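Local coordinates for protein agrin (Gallus gallus, PDB 1PZ7) that acts in the basal lamina, probably in organising the neuromuscular synapse, with its activity modulated by alternative splicing and calcium binding, at residues 59-64 / 105-110; 84-89 / 99-104; 112-117 / 125-130. All blocks are in the same frame, centred on the assembly; numbering follows the deposited sequence.

Interaction 1: 59-64 / 105-110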
ATOM      1  N   GLU A  59      -5.289  15.567   1.930  1.00  8.79           N
ATOM      2  CA  GLU A  59      -5.312  16.695   1.002  1.00  9.10           C
ATOM      3  C   GLU A  59      -4.175  16.539  -0.001  1.00  8.85           C
ATOM      4  O   GLU A  59      -3.979  17.383  -0.868  1.00  9.00           O
ATOM      5  CB  GLU A  59      -5.115  18.015   1.742  1.00  9.33           C
ATOM      6  CG  GLU A  59      -6.188  18.352   2.754  1.00 11.05           C
ATOM      7  CD  GLU A  59      -5.846  19.598   3.548  1.00 12.78           C
ATOM      8  OE1 GLU A  59      -4.969  19.525   4.434  1.00 15.84           O
ATOM      9  OE2 GLU A  59      -6.443  20.654   3.280  1.00 15.22           O
ATOM     10  N   ALA A  60      -3.409  15.461   0.137  1.00  8.60           N
ATOM     11  CA  ALA A  60      -2.245  15.226  -0.703  1.00  8.28           C
ATOM     12  C   ALA A  60      -2.591  14.881  -2.141  1.00  8.19           C
ATOM     13  O   ALA A  60      -3.532  14.130  -2.395  1.00  8.55           O
ATOM     14  CB  ALA A  60      -1.385  14.110  -0.098  1.00  8.45           C
ATOM     15  N   THR A  61      -1.815  15.432  -3.074  1.00  8.18           N
ATOM     16  CA  THR A  61      -1.950  15.086  -4.484  1.00  8.39           C
ATOM     17  C   THR A  61      -0.822  14.140  -4.901  1.00  8.36           C
ATOM     18  O   THR A  61      -0.828  13.624  -6.016  1.00  8.38           O
ATOM     19  CB  THR A  61      -1.937  16.331  -5.382  1.00  8.43           C
ATOM     20  OG1 THR A  61      -0.773  17.120  -5.110  1.00  9.94           O
ATOM     21  CG2 THR A  61      -3.132  17.235  -5.088  1.00  9.76           C
ATOM     22  N   GLN A  62       0.156  13.943  -4.016  1.00  8.26           N
ATOM     23  CA  GLN A  62       1.261  13.014  -4.259  1.00  8.27           C
ATOM     24  C   GLN A  62       1.627  12.353  -2.937  1.00  8.31           C
ATOM     25  O   GLN A  62       1.756  13.026  -1.925  1.00  9.04           O
ATOM     26  CB  GLN A  62       2.505  13.734  -4.791  1.00  8.44           C
ATOM     27  CG  GLN A  62       2.254  14.817  -5.838  1.00  8.32           C
ATOM     28  CD  GLN A  62       1.983  14.288  -7.237  1.00  8.95           C
ATOM     29  OE1 GLN A  62       1.716  15.071  -8.155  1.00 11.26           O
ATOM     30  NE2 GLN A  62       2.050  12.978  -7.408  1.00  6.79           N
ATOM     31  N   GLY A  63       1.796  11.037  -2.933  1.00  8.58           N
ATOM     32  CA  GLY A  63       2.202  10.369  -1.713  1.00  8.63           C
ATOM     33  C   GLY A  63       2.125   8.865  -1.767  1.00  8.62           C
ATOM     34  O   GLY A  63       1.214   8.306  -2.363  1.00  9.45           O
ATOM     35  N   LEU A  64       3.090   8.211  -1.132  1.00  8.25           N
ATOM     36  CA  LEU A  64       3.104   6.761  -1.048  1.00  8.15           C
ATOM     37  C   LEU A  64       2.208   6.311   0.101  1.00  8.31           C
ATOM     38  O   LEU A  64       2.413   6.700   1.249  1.00  8.96           O
ATOM     39  CB  LEU A  64       4.532   6.260  -0.844  1.00  8.51           C
ATOM     40  CG  LEU A  64       4.712   4.745  -0.738  1.00  9.00           C
ATOM     41  CD1 LEU A  64       4.211   4.036  -1.995  1.00  8.71           C
ATOM     42  CD2 LEU A  64       6.165   4.428  -0.508  1.00 10.59           C
ATOM     43  N   PRO A 105     -11.102  11.523  -7.346  1.00  9.03           N
ATOM     44  CA  PRO A 105     -10.203  12.463  -6.682  1.00  9.17           C
ATOM     45  C   PRO A 105     -10.101  12.104  -5.207  1.00  9.27           C
ATOM     46  O   PRO A 105     -11.114  12.020  -4.516  1.00  9.70           O
ATOM     47  CB  PRO A 105     -10.896  13.807  -6.889  1.00  8.97           C
ATOM     48  CG  PRO A 105     -11.667  13.618  -8.145  1.00  9.17           C
ATOM     49  CD  PRO A 105     -12.200  12.214  -8.044  1.00  8.96           C
ATOM     50  N   ILE A 106      -8.883  11.878  -4.730  1.00  9.46           N
ATOM     51  CA  ILE A 106      -8.681  11.410  -3.362  1.00  9.38           C
ATOM     52  C   ILE A 106      -8.454  12.521  -2.341  1.00  9.19           C
ATOM     53  O   ILE A 106      -8.691  12.333  -1.148  1.00  9.76           O
ATOM     54  CB  ILE A 106      -7.478  10.429  -3.325  1.00  9.63           C
ATOM     55  CG1 ILE A 106      -7.439   9.655  -2.002  1.00 10.39           C
ATOM     56  CG2 ILE A 106      -6.167  11.168  -3.513  1.00  9.84           C
ATOM     57  CD1 ILE A 106      -8.622   8.733  -1.783  1.00 11.31           C
ATOM     58  N   ASN A 107      -8.009  13.679  -2.816  1.00  8.86           N
ATOM     59  CA  ASN A 107      -7.591  14.772  -1.943  1.00  8.85           C
ATOM     60  C   ASN A 107      -8.718  15.686  -1.455  1.00  9.05           C
ATOM     61  O   ASN A 107      -8.551  16.904  -1.387  1.00  8.82           O
ATOM     62  CB  ASN A 107      -6.533  15.607  -2.668  1.00  8.87           C
ATOM     63  CG  ASN A 107      -6.962  15.994  -4.067  1.00  8.94           C
ATOM     64  OD1 ASN A 107      -7.366  15.145  -4.863  1.00 11.65           O
ATOM     65  ND2 ASN A 107      -6.893  17.281  -4.369  1.00  8.24           N
ATOM     66  N   THR A 108      -9.848  15.090  -1.090  1.00  9.41           N
ATOM     67  CA  THR A 108     -11.018  15.845  -0.637  1.00 10.08           C
ATOM     68  C   THR A 108     -11.034  16.096   0.866  1.00 10.20           C
ATOM     69  O   THR A 108     -11.923  16.776   1.370  1.00 10.08           O
ATOM     70  CB  THR A 108     -12.285  15.063  -0.965  1.00 10.20           C
ATOM     71  OG1 THR A 108     -12.210  13.776  -0.333  1.00 11.34           O
ATOM     72  CG2 THR A 108     -12.381  14.758  -2.456  1.00 10.97           C
ATOM     73  N   ASN A 109     -10.068  15.519   1.574  1.00 10.25           N
ATOM     74  CA  ASN A 109     -10.007  15.585   3.028  1.00 10.92           C
ATOM     75  C   ASN A 109     -11.232  14.949   3.683  1.00 10.70           C
ATOM     76  O   ASN A 109     -11.647  15.349   4.764  1.00 11.01           O
ATOM     77  CB  ASN A 109      -9.804  17.018   3.526  1.00 11.25           C
ATOM     78  CG  ASN A 109      -9.057  17.066   4.843  1.00 12.56           C
ATOM     79  OD1 ASN A 109      -8.262  16.174   5.145  1.00 15.44           O
ATOM     80  ND2 ASN A 109      -9.306  18.102   5.633  1.00 15.41           N
ATOM     81  N   HIS A 110     -11.810  13.961   3.005  1.00 10.60           N
ATOM     82  CA  HIS A 110     -12.920  13.190   3.543  1.00 10.94           C
ATOM     83  C   HIS A 110     -12.485  11.735   3.554  1.00 10.33           C
ATOM     84  O   HIS A 110     -11.761  11.296   2.662  1.00 10.12           O
ATOM     85  CB  HIS A 110     -14.174  13.342   2.682  1.00 11.37           C
ATOM     86  CG  HIS A 110     -14.663  14.751   2.561  1.00 13.70           C
ATOM     87  ND1 HIS A 110     -15.497  15.161   1.544  1.00 17.07           N
ATOM     88  CD2 HIS A 110     -14.430  15.847   3.321  1.00 16.19           C
ATOM     89  CE1 HIS A 110     -15.765  16.446   1.687  1.00 17.16           C
ATOM     90  NE2 HIS A 110     -15.129  16.888   2.757  1.00 17.30           N
TER

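Interaction 2: 84-89 / 99-104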
ATOM      1  N   ASP A  84      -0.594  12.426  -8.825  1.00  8.64           N
ATOM      2  CA  ASP A  84      -1.328  13.501  -9.475  1.00  8.82           C
ATOM      3  C   ASP A  84      -2.804  13.518  -9.057  1.00  8.86           C
ATOM      4  O   ASP A  84      -3.689  13.729  -9.887  1.00  9.17           O
ATOM      5  CB  ASP A  84      -1.204  13.391 -11.002  1.00  9.08           C
ATOM      6  CG  ASP A  84       0.226  13.546 -11.494  1.00 10.66           C
ATOM      7  OD1 ASP A  84       1.015  14.266 -10.853  1.00 12.40           O
ATOM      8  OD2 ASP A  84       0.649  12.989 -12.531  1.00 14.49           O
ATOM      9  N   GLY A  85      -3.061  13.296  -7.772  1.00  8.80           N
ATOM     10  CA  GLY A  85      -4.406  13.407  -7.225  1.00  8.50           C
ATOM     11  C   GLY A  85      -5.303  12.185  -7.264  1.00  8.51           C
ATOM     12  O   GLY A  85      -6.449  12.249  -6.808  1.00  8.52           O
ATOM     13  N   PHE A  86      -4.796  11.078  -7.794  1.00  8.04           N
ATOM     14  CA  PHE A  86      -5.583   9.858  -7.888  1.00  8.34           C
ATOM     15  C   PHE A  86      -4.818   8.669  -7.340  1.00  8.34           C
ATOM     16  O   PHE A  86      -3.611   8.539  -7.543  1.00  8.75           O
ATOM     17  CB  PHE A  86      -5.975   9.596  -9.343  1.00  8.49           C
ATOM     18  CG  PHE A  86      -6.908  10.630  -9.913  1.00  8.67           C
ATOM     19  CD1 PHE A  86      -6.411  11.733 -10.590  1.00  9.65           C
ATOM     20  CD2 PHE A  86      -8.281  10.503  -9.762  1.00  9.46           C
ATOM     21  CE1 PHE A  86      -7.265  12.688 -11.108  1.00  9.91           C
ATOM     22  CE2 PHE A  86      -9.140  11.455 -10.286  1.00  8.87           C
ATOM     23  CZ  PHE A  86      -8.631  12.546 -10.955  1.00  9.50           C
ATOM     24  N   VAL A  87      -5.522   7.799  -6.636  1.00  8.46           N
ATOM     25  CA  VAL A  87      -4.884   6.601  -6.143  1.00  8.91           C
ATOM     26  C   VAL A  87      -4.608   5.684  -7.321  1.00  8.83           C
ATOM     27  O   VAL A  87      -5.424   5.549  -8.238  1.00  8.75           O
ATOM     28  CB  VAL A  87      -5.772   5.846  -5.138  1.00  8.87           C
ATOM     29  CG1 VAL A  87      -5.112   4.532  -4.710  1.00  9.22           C
ATOM     30  CG2 VAL A  87      -6.061   6.709  -3.924  1.00  9.23           C
ATOM     31  N   GLN A  88      -3.432   5.073  -7.313  1.00  8.79           N
ATOM     32  CA  GLN A  88      -3.131   4.067  -8.302  1.00  9.56           C
ATOM     33  C   GLN A  88      -2.394   2.917  -7.650  1.00  9.51           C
ATOM     34  O   GLN A  88      -1.702   3.087  -6.642  1.00  9.84           O
ATOM     35  CB  GLN A  88      -2.341   4.641  -9.472  1.00  9.94           C
ATOM     36  CG  GLN A  88      -0.940   5.095  -9.153  1.00 10.39           C
ATOM     37  CD  GLN A  88      -0.207   5.557 -10.399  1.00 10.38           C
ATOM     38  OE1 GLN A  88       0.962   5.216 -10.605  1.00 12.30           O
ATOM     39  NE2 GLN A  88      -0.891   6.319 -11.238  1.00  9.06           N
ATOM     40  N   MET A  89      -2.580   1.738  -8.219  1.00  9.32           N
ATOM     41  CA  MET A  89      -1.887   0.547  -7.780  1.00  9.49           C
ATOM     42  C   MET A  89      -0.887   0.191  -8.858  1.00  9.55           C
ATOM     43  O   MET A  89      -1.165   0.320 -10.051  1.00  9.91           O
ATOM     44  CB  MET A  89      -2.861  -0.598  -7.564  1.00  9.89           C
ATOM     45  CG  MET A  89      -2.181  -1.872  -7.130  1.00 10.02           C
ATOM     46  SD  MET A  89      -3.302  -3.123  -6.500  1.00 11.46           S
ATOM     47  CE  MET A  89      -4.319  -3.403  -7.922  1.00 11.15           C
ATOM     48  N   VAL A  99       0.091  -0.519 -14.148  1.00  9.86           N
ATOM     49  CA  VAL A  99      -0.492   0.522 -13.319  1.00 10.53           C
ATOM     50  C   VAL A  99      -2.003   0.515 -13.509  1.00 10.30           C
ATOM     51  O   VAL A  99      -2.494   0.478 -14.644  1.00 10.62           O
ATOM     52  CB  VAL A  99       0.040   1.917 -13.700  1.00 11.01           C
ATOM     53  CG1 VAL A  99      -0.727   3.005 -12.971  1.00 11.60           C
ATOM     54  CG2 VAL A  99       1.517   2.017 -13.405  1.00 12.79           C
ATOM     55  N   LEU A 100      -2.729   0.527 -12.396  1.00  9.89           N
ATOM     56  CA  LEU A 100      -4.185   0.622 -12.400  1.00  9.79           C
ATOM     57  C   LEU A 100      -4.501   1.941 -11.728  1.00  9.77           C
ATOM     58  O   LEU A 100      -4.164   2.131 -10.564  1.00  9.80           O
ATOM     59  CB  LEU A 100      -4.814  -0.535 -11.630  1.00  9.86           C
ATOM     60  CG  LEU A 100      -4.830  -1.884 -12.351  1.00 11.04           C
ATOM     61  CD1 LEU A 100      -3.454  -2.475 -12.490  1.00 11.81           C
ATOM     62  CD2 LEU A 100      -5.722  -2.857 -11.617  1.00 11.69           C
ATOM     63  N   ARG A 101      -5.155   2.841 -12.454  1.00  9.26           N
ATOM     64  CA  ARG A 101      -5.402   4.189 -11.967  1.00  9.54           C
ATOM     65  C   ARG A 101      -6.874   4.488 -11.728  1.00  9.29           C
ATOM     66  O   ARG A 101      -7.714   4.325 -12.617  1.00  9.84           O
ATOM     67  CB  ARG A 101      -4.830   5.167 -12.982  1.00 10.06           C
ATOM     68  CG  ARG A 101      -4.693   6.576 -12.509  1.00 10.55           C
ATOM     69  CD  ARG A 101      -3.771   7.377 -13.406  1.00 11.51           C
ATOM     70  NE  ARG A 101      -3.854   8.801 -13.139  1.00 11.53           N
ATOM     71  CZ  ARG A 101      -3.268   9.406 -12.119  1.00 11.72           C
ATOM     72  NH1 ARG A 101      -3.415  10.708 -11.965  1.00 11.42           N
ATOM     73  NH2 ARG A 101      -2.542   8.715 -11.252  1.00 12.13           N
ATOM     74  N   SER A 102      -7.169   4.922 -10.508  1.00  9.09           N
ATOM     75  CA  SER A 102      -8.516   5.267 -10.084  1.00  9.07           C
ATOM     76  C   SER A 102      -8.998   6.549 -10.749  1.00  9.13           C
ATOM     77  O   SER A 102      -8.195   7.373 -11.195  1.00  9.05           O
ATOM     78  CB  SER A 102      -8.530   5.451  -8.561  1.00  9.20           C
ATOM     79  OG  SER A 102      -9.760   5.978  -8.099  1.00  9.11           O
ATOM     80  N   THR A 103     -10.318   6.709 -10.800  1.00  9.07           N
ATOM     81  CA  THR A 103     -10.948   7.907 -11.348  1.00  9.28           C
ATOM     82  C   THR A 103     -11.502   8.825 -10.262  1.00  8.99           C
ATOM     83  O   THR A 103     -12.139   9.831 -10.567  1.00  9.16           O
ATOM     84  CB  THR A 103     -12.129   7.529 -12.274  1.00  9.45           C
ATOM     85  OG1 THR A 103     -13.203   6.974 -11.499  1.00 10.66           O
ATOM     86  CG2 THR A 103     -11.750   6.429 -13.253  1.00 10.24           C
ATOM     87  N   VAL A 104     -11.274   8.488  -8.999  1.00  8.74           N
ATOM     88  CA  VAL A 104     -11.840   9.249  -7.890  1.00  9.16           C
ATOM     89  C   VAL A 104     -10.845  10.223  -7.273  1.00  8.95           C
ATOM     90  O   VAL A 104      -9.834   9.807  -6.729  1.00  8.96           O
ATOM     91  CB  VAL A 104     -12.316   8.297  -6.781  1.00  9.22           C
ATOM     92  CG1 VAL A 104     -12.839   9.074  -5.582  1.00  9.89           C
ATOM     93  CG2 VAL A 104     -13.376   7.350  -7.319  1.00  9.01           C
TER
HETATM   94  O   HOH W   1      -8.405   7.714  -6.222  1.00 11.08           O

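Interaction 3: 112-117 / 125-130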
ATOM      1  N   THR A 112     -12.151   8.159   2.746  1.00  9.71           N
ATOM      2  CA  THR A 112     -12.419   7.483   1.490  1.00  9.56           C
ATOM      3  C   THR A 112     -11.906   6.057   1.552  1.00  9.57           C
ATOM      4  O   THR A 112     -10.759   5.816   1.948  1.00  9.43           O
ATOM      5  CB  THR A 112     -11.715   8.227   0.349  1.00  9.58           C
ATOM      6  OG1 THR A 112     -12.121   9.604   0.342  1.00  9.89           O
ATOM      7  CG2 THR A 112     -12.154   7.695  -1.008  1.00  9.72           C
ATOM      8  N   HIS A 113     -12.750   5.119   1.139  1.00  9.99           N
ATOM      9  CA  HIS A 113     -12.404   3.709   1.164  1.00 10.70           C
ATOM     10  C   HIS A 113     -11.626   3.314  -0.084  1.00 10.31           C
ATOM     11  O   HIS A 113     -11.897   3.807  -1.176  1.00 10.69           O
ATOM     12  CB  HIS A 113     -13.680   2.871   1.269  1.00 11.15           C
ATOM     13  CG  HIS A 113     -13.436   1.431   1.596  1.00 13.02           C
ATOM     14  ND1 HIS A 113     -12.915   1.018   2.803  1.00 16.53           N
ATOM     15  CD2 HIS A 113     -13.653   0.305   0.876  1.00 15.89           C
ATOM     16  CE1 HIS A 113     -12.816  -0.299   2.812  1.00 17.17           C
ATOM     17  NE2 HIS A 113     -13.263  -0.758   1.657  1.00 17.02           N
ATOM     18  N   ILE A 114     -10.652   2.426   0.098  1.00  9.92           N
ATOM     19  CA  ILE A 114      -9.853   1.892  -0.995  1.00  9.74           C
ATOM     20  C   ILE A 114      -9.859   0.375  -0.891  1.00  9.82           C
ATOM     21  O   ILE A 114      -9.600  -0.173   0.173  1.00  9.73           O
ATOM     22  CB  ILE A 114      -8.394   2.393  -0.923  1.00  9.47           C
ATOM     23  CG1 ILE A 114      -8.335   3.918  -1.021  1.00  9.90           C
ATOM     24  CG2 ILE A 114      -7.558   1.750  -2.028  1.00  9.86           C
ATOM     25  CD1 ILE A 114      -6.980   4.492  -0.713  1.00 10.83           C
ATOM     26  N   LYS A 115     -10.166  -0.294  -1.993  1.00  9.97           N
ATOM     27  CA  LYS A 115     -10.098  -1.745  -2.067  1.00 10.83           C
ATOM     28  C   LYS A 115      -9.218  -2.094  -3.259  1.00 10.66           C
ATOM     29  O   LYS A 115      -9.522  -1.742  -4.400  1.00 10.78           O
ATOM     30  CB  LYS A 115     -11.484  -2.357  -2.226  1.00 11.22           C
ATOM     31  CG  LYS A 115     -11.454  -3.852  -2.469  1.00 13.78           C
ATOM     32  CD  LYS A 115     -12.840  -4.437  -2.587  1.00 16.06           C
ATOM     33  CE  LYS A 115     -13.509  -4.558  -1.239  1.00 17.07           C
ATOM     34  NZ  LYS A 115     -14.818  -5.243  -1.363  1.00 18.74           N
ATOM     35  N   ALA A 116      -8.111  -2.769  -2.996  1.00 10.86           N
ATOM     36  CA  ALA A 116      -7.172  -3.103  -4.048  1.00 11.34           C
ATOM     37  C   ALA A 116      -6.718  -4.541  -3.893  1.00 11.42           C
ATOM     38  O   ALA A 116      -6.300  -4.949  -2.809  1.00 12.49           O
ATOM     39  CB  ALA A 116      -5.998  -2.178  -3.984  1.00 11.38           C
ATOM     40  N   TYR A 117      -6.795  -5.309  -4.972  1.00 11.45           N
ATOM     41  CA  TYR A 117      -6.344  -6.687  -4.913  1.00 11.29           C
ATOM     42  C   TYR A 117      -5.720  -7.158  -6.212  1.00 10.50           C
ATOM     43  O   TYR A 117      -5.887  -6.555  -7.277  1.00 10.53           O
ATOM     44  CB  TYR A 117      -7.462  -7.632  -4.459  1.00 11.93           C
ATOM     45  CG  TYR A 117      -8.641  -7.777  -5.392  1.00 13.29           C
ATOM     46  CD1 TYR A 117      -9.793  -7.027  -5.204  1.00 15.07           C
ATOM     47  CD2 TYR A 117      -8.624  -8.699  -6.433  1.00 14.39           C
ATOM     48  CE1 TYR A 117     -10.885  -7.170  -6.038  1.00 16.38           C
ATOM     49  CE2 TYR A 117      -9.715  -8.850  -7.275  1.00 15.63           C
ATOM     50  CZ  TYR A 117     -10.838  -8.083  -7.069  1.00 16.19           C
ATOM     51  OH  TYR A 117     -11.920  -8.232  -7.907  1.00 18.05           O
ATOM     52  N   LEU A 125      -8.725  -2.263  -8.636  1.00  9.58           N
ATOM     53  CA  LEU A 125      -8.629  -1.120  -7.750  1.00  9.35           C
ATOM     54  C   LEU A 125      -9.969  -0.406  -7.725  1.00  9.28           C
ATOM     55  O   LEU A 125     -10.528  -0.074  -8.772  1.00  9.19           O
ATOM     56  CB  LEU A 125      -7.544  -0.161  -8.227  1.00  9.44           C
ATOM     57  CG  LEU A 125      -7.416   1.138  -7.430  1.00  9.69           C
ATOM     58  CD1 LEU A 125      -7.006   0.866  -5.982  1.00  9.54           C
ATOM     59  CD2 LEU A 125      -6.413   2.058  -8.096  1.00 10.31           C
ATOM     60  N   GLN A 126     -10.494  -0.185  -6.525  1.00  9.08           N
ATOM     61  CA  GLN A 126     -11.751   0.532  -6.368  1.00  9.30           C
ATOM     62  C   GLN A 126     -11.651   1.521  -5.234  1.00  9.08           C
ATOM     63  O   GLN A 126     -11.498   1.132  -4.078  1.00  9.22           O
ATOM     64  CB  GLN A 126     -12.927  -0.412  -6.083  1.00  9.53           C
ATOM     65  CG  GLN A 126     -14.237   0.356  -5.867  1.00 11.02           C
ATOM     66  CD  GLN A 126     -15.407  -0.508  -5.436  1.00 12.56           C
ATOM     67  OE1 GLN A 126     -16.469   0.017  -5.084  1.00 15.90           O
ATOM     68  NE2 GLN A 126     -15.223  -1.819  -5.458  1.00 14.21           N
ATOM     69  N   VAL A 127     -11.759   2.800  -5.566  1.00  8.99           N
ATOM     70  CA  VAL A 127     -11.778   3.849  -4.566  1.00  9.28           C
ATOM     71  C   VAL A 127     -13.227   4.319  -4.469  1.00  9.62           C
ATOM     72  O   VAL A 127     -13.892   4.511  -5.488  1.00 10.09           O
ATOM     73  CB  VAL A 127     -10.850   5.007  -4.958  1.00  9.15           C
ATOM     74  CG1 VAL A 127     -10.857   6.091  -3.895  1.00  8.90           C
ATOM     75  CG2 VAL A 127      -9.438   4.491  -5.180  1.00  9.35           C
ATOM     76  N   GLY A 128     -13.737   4.474  -3.254  1.00 10.61           N
ATOM     77  CA  GLY A 128     -15.120   4.881  -3.091  1.00 11.10           C
ATOM     78  C   GLY A 128     -16.042   3.876  -3.753  1.00 11.52           C
ATOM     79  O   GLY A 128     -15.856   2.667  -3.609  1.00 11.88           O
ATOM     80  N   ASN A 129     -17.032   4.368  -4.493  1.00 12.07           N
ATOM     81  CA  ASN A 129     -17.986   3.491  -5.166  1.00 12.42           C
ATOM     82  C   ASN A 129     -17.801   3.442  -6.684  1.00 11.84           C
ATOM     83  O   ASN A 129     -18.718   3.064  -7.412  1.00 12.18           O
ATOM     84  CB  ASN A 129     -19.421   3.910  -4.824  1.00 12.92           C
ATOM     85  CG  ASN A 129     -19.683   3.918  -3.331  1.00 15.33           C
ATOM     86  OD1 ASN A 129     -19.594   2.883  -2.666  1.00 18.42           O
ATOM     87  ND2 ASN A 129     -20.000   5.092  -2.790  1.00 18.66           N
ATOM     88  N   GLU A 130     -16.616   3.803  -7.167  1.00 11.23           N
ATOM     89  CA  GLU A 130     -16.364   3.783  -8.604  1.00 10.57           C
ATOM     90  C   GLU A 130     -16.400   2.351  -9.123  1.00 10.34           C
ATOM     91  O   GLU A 130     -16.246   1.405  -8.356  1.00 10.17           O
ATOM     92  CB  GLU A 130     -15.000   4.405  -8.922  1.00 10.21           C
ATOM     93  CG  GLU A 130     -13.814   3.499  -8.620  1.00 10.27           C
ATOM     94  CD  GLU A 130     -12.480   4.144  -8.932  1.00  9.88           C
ATOM     95  OE1 GLU A 130     -12.346   4.803  -9.992  1.00  9.91           O
ATOM     96  OE2 GLU A 130     -11.552   3.982  -8.112  1.00  8.63           O
TER

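Interaction 1: 59-64 / 105-110
Ala60 O is buried against the 105-110 loop without a hydrogen-bond partner in the model; the nearest groups of the loop are aliphatic, with Asn107 CB 3.4 Å from Ala60 O and Ile106 CG2 on the fringe. The contact lies at one end of the laminin G beta sandwich, where two connections between its sheets run past each other: residues 59-62 lead from strand 45-58 to strand 63-68, while the loop 105-110 leads from strand 98-103 to strand 112-119. No hydrogen bond joins the two segments, though their chains come close, Glu59 CA and Asn107 CA being 4.2 Å apart. The CB of Asn107 points into the gap and also meets Glu59 O at 3.6 Å. The bonds that place the loops go to third parties: Gly85 has backbone bonds with both Thr61 and Ile106, and Asn109 is bonded to Thr58. On the solvent side Glu59 and Asn109 stack, carboxylate and amide planes 21° apart. The closest approach is made by the methylene, Glu59 CG standing 3.8 Å from Asn109 CG, so the touch is aliphatic-on-amide and not a polar bond. Asn107 CG sits between its backbone N and carbonyl carbon (chi1 50°), which swings the amide towards Thr61. There Asn107 ND2 rests 3.8 Å from the methyl carbon Thr61 CG2.

Interaction 2: 84-89 / 99-104
The hairpin of strands 86-92 and 98-103 forms one margin of the six-stranded sheet of the laminin G sandwich, and this contact covers its open end, away from the connecting loop. Met89 and Leu100 are a hydrogen-bonded antiparallel pair: Leu100 N reaches Met89 O at 2.8 Å, and Met89 N returns a bond to Leu100 O. Gln88 and Arg101 follow as a non-hydrogen-bonded pair. At Val87 and Ser102 the ladder begins to open. Ser102 N still bonds Val87 O at 2.9 Å, meeting the oxygen nearly head-on (C=O...N angle 173°), but Val87 N turns to a water at 2.9 Å. That water donates to Ser102 OG and to Val104 O, bridging the strands as they part. Ser102 OG, anti to its own nitrogen (chi1 171°), also accepts from Val104 N at 3.1 Å, closing an ST turn where the chain leaves the sheet; Glu130 is a further partner of this hydroxyl. On the sandwich-facing side Met89 and Leu100 lie alongside each other, Met89 CE 4.0 Å from Leu100 CD2. On the other face Arg101 runs extended across strand 86-92 and lays one face of its guanidinium over Phe86 CB, the ring and guanidinium planes 69° apart, with Arg101 NH1 3.5 Å from Phe86 CD1. Thr103 O meets the ring at its edge, 3.4 Å from Phe86 CE2. The guanidinium's NH2 is bonded to Val83 O, and Asp84 OD2 stays 4.7 Å from Arg101 NH1. Among its partners Arg101 thus has a backbone carbonyl and the aliphatic carbon of Phe86, and at that distance the carboxylate probably contributes a longer-range attraction.

Interaction 3: 112-117 / 125-130
Thr112 CG2 and Val127 CG1 touch at 3.5 Å, methyl against methyl, at one end of a row of apolar contacts on the inner side of the hairpin formed by strands 112-119 and 122-127. Further along, Leu125 CD1 lies 3.8 Å from Ala116 CB and 4.1 Å from Ile114 CG2. Leu125 CG is anti to the backbone N (chi1 176°), which sends the branch toward the opposite strand, where Ile114 and Leu125 run side by side. Beneath the side chains is an antiparallel ladder, the axes of the short segments at 177°. Lys115 and Gln126 exchange two bonds, Gln126 N to Lys115 O at 2.8 Å and Lys115 N to Gln126 O at 2.9 Å, while Ile114 with Val127 and Ala116 with Leu125 are non-hydrogen-bonded pairs. Gly128 N extends the ladder with a bond of 2.9 Å to His113 O. There the strand ends in a type II' beta turn from Val127 to Glu130, with Gly128 at positive phi. The turn brings Glu130 back beside its own strand: OE2 accepts Val127 N at 2.8 Å through the lone pair turned away from its other oxygen. In the next shell Val87 and Met89 of the facing sheet pack against Ile114, Ala116 and Val127, so these residues belong to the core between the sheets. Lys115 and Gln126 point to the opposite face, and His113 bonds Glu53 of strand 45-58. Since Glu130 OE2 bonds both Val127 N and Ser102 OG, and OE1 bonds Thr103 OG1, the carboxylate is fixed in rotation, and such a hydrogen-bonding shell would probably favour its ionised form.

Overall arrangement
Interactions 2 and 3 are ladders of successive hairpins in opposite sheets of the sandwich: 84-89/99-104 in the six-stranded sheet, 112-117/125-130 in the other. Both are partly buried and combine regular backbone bonds with apolar side chains that meet between the sheets; Leu125 CD2 also packs against the backbone oxygen Leu100 O. Interaction 1 is a surface contact between inter-sheet loops, without a hydrogen bond across it. Its 105-110 loop continues from interaction 2 towards interaction 3, and Ile106 CD1 reaches the methyls of Thr112 and Val127. Polar links run between neighbours: Gly85 N (to Thr61 O) and Gly85 O (to Ile106 N) serve one loop of interaction 1 each, while Glu130 ties interaction 3 to interaction 2.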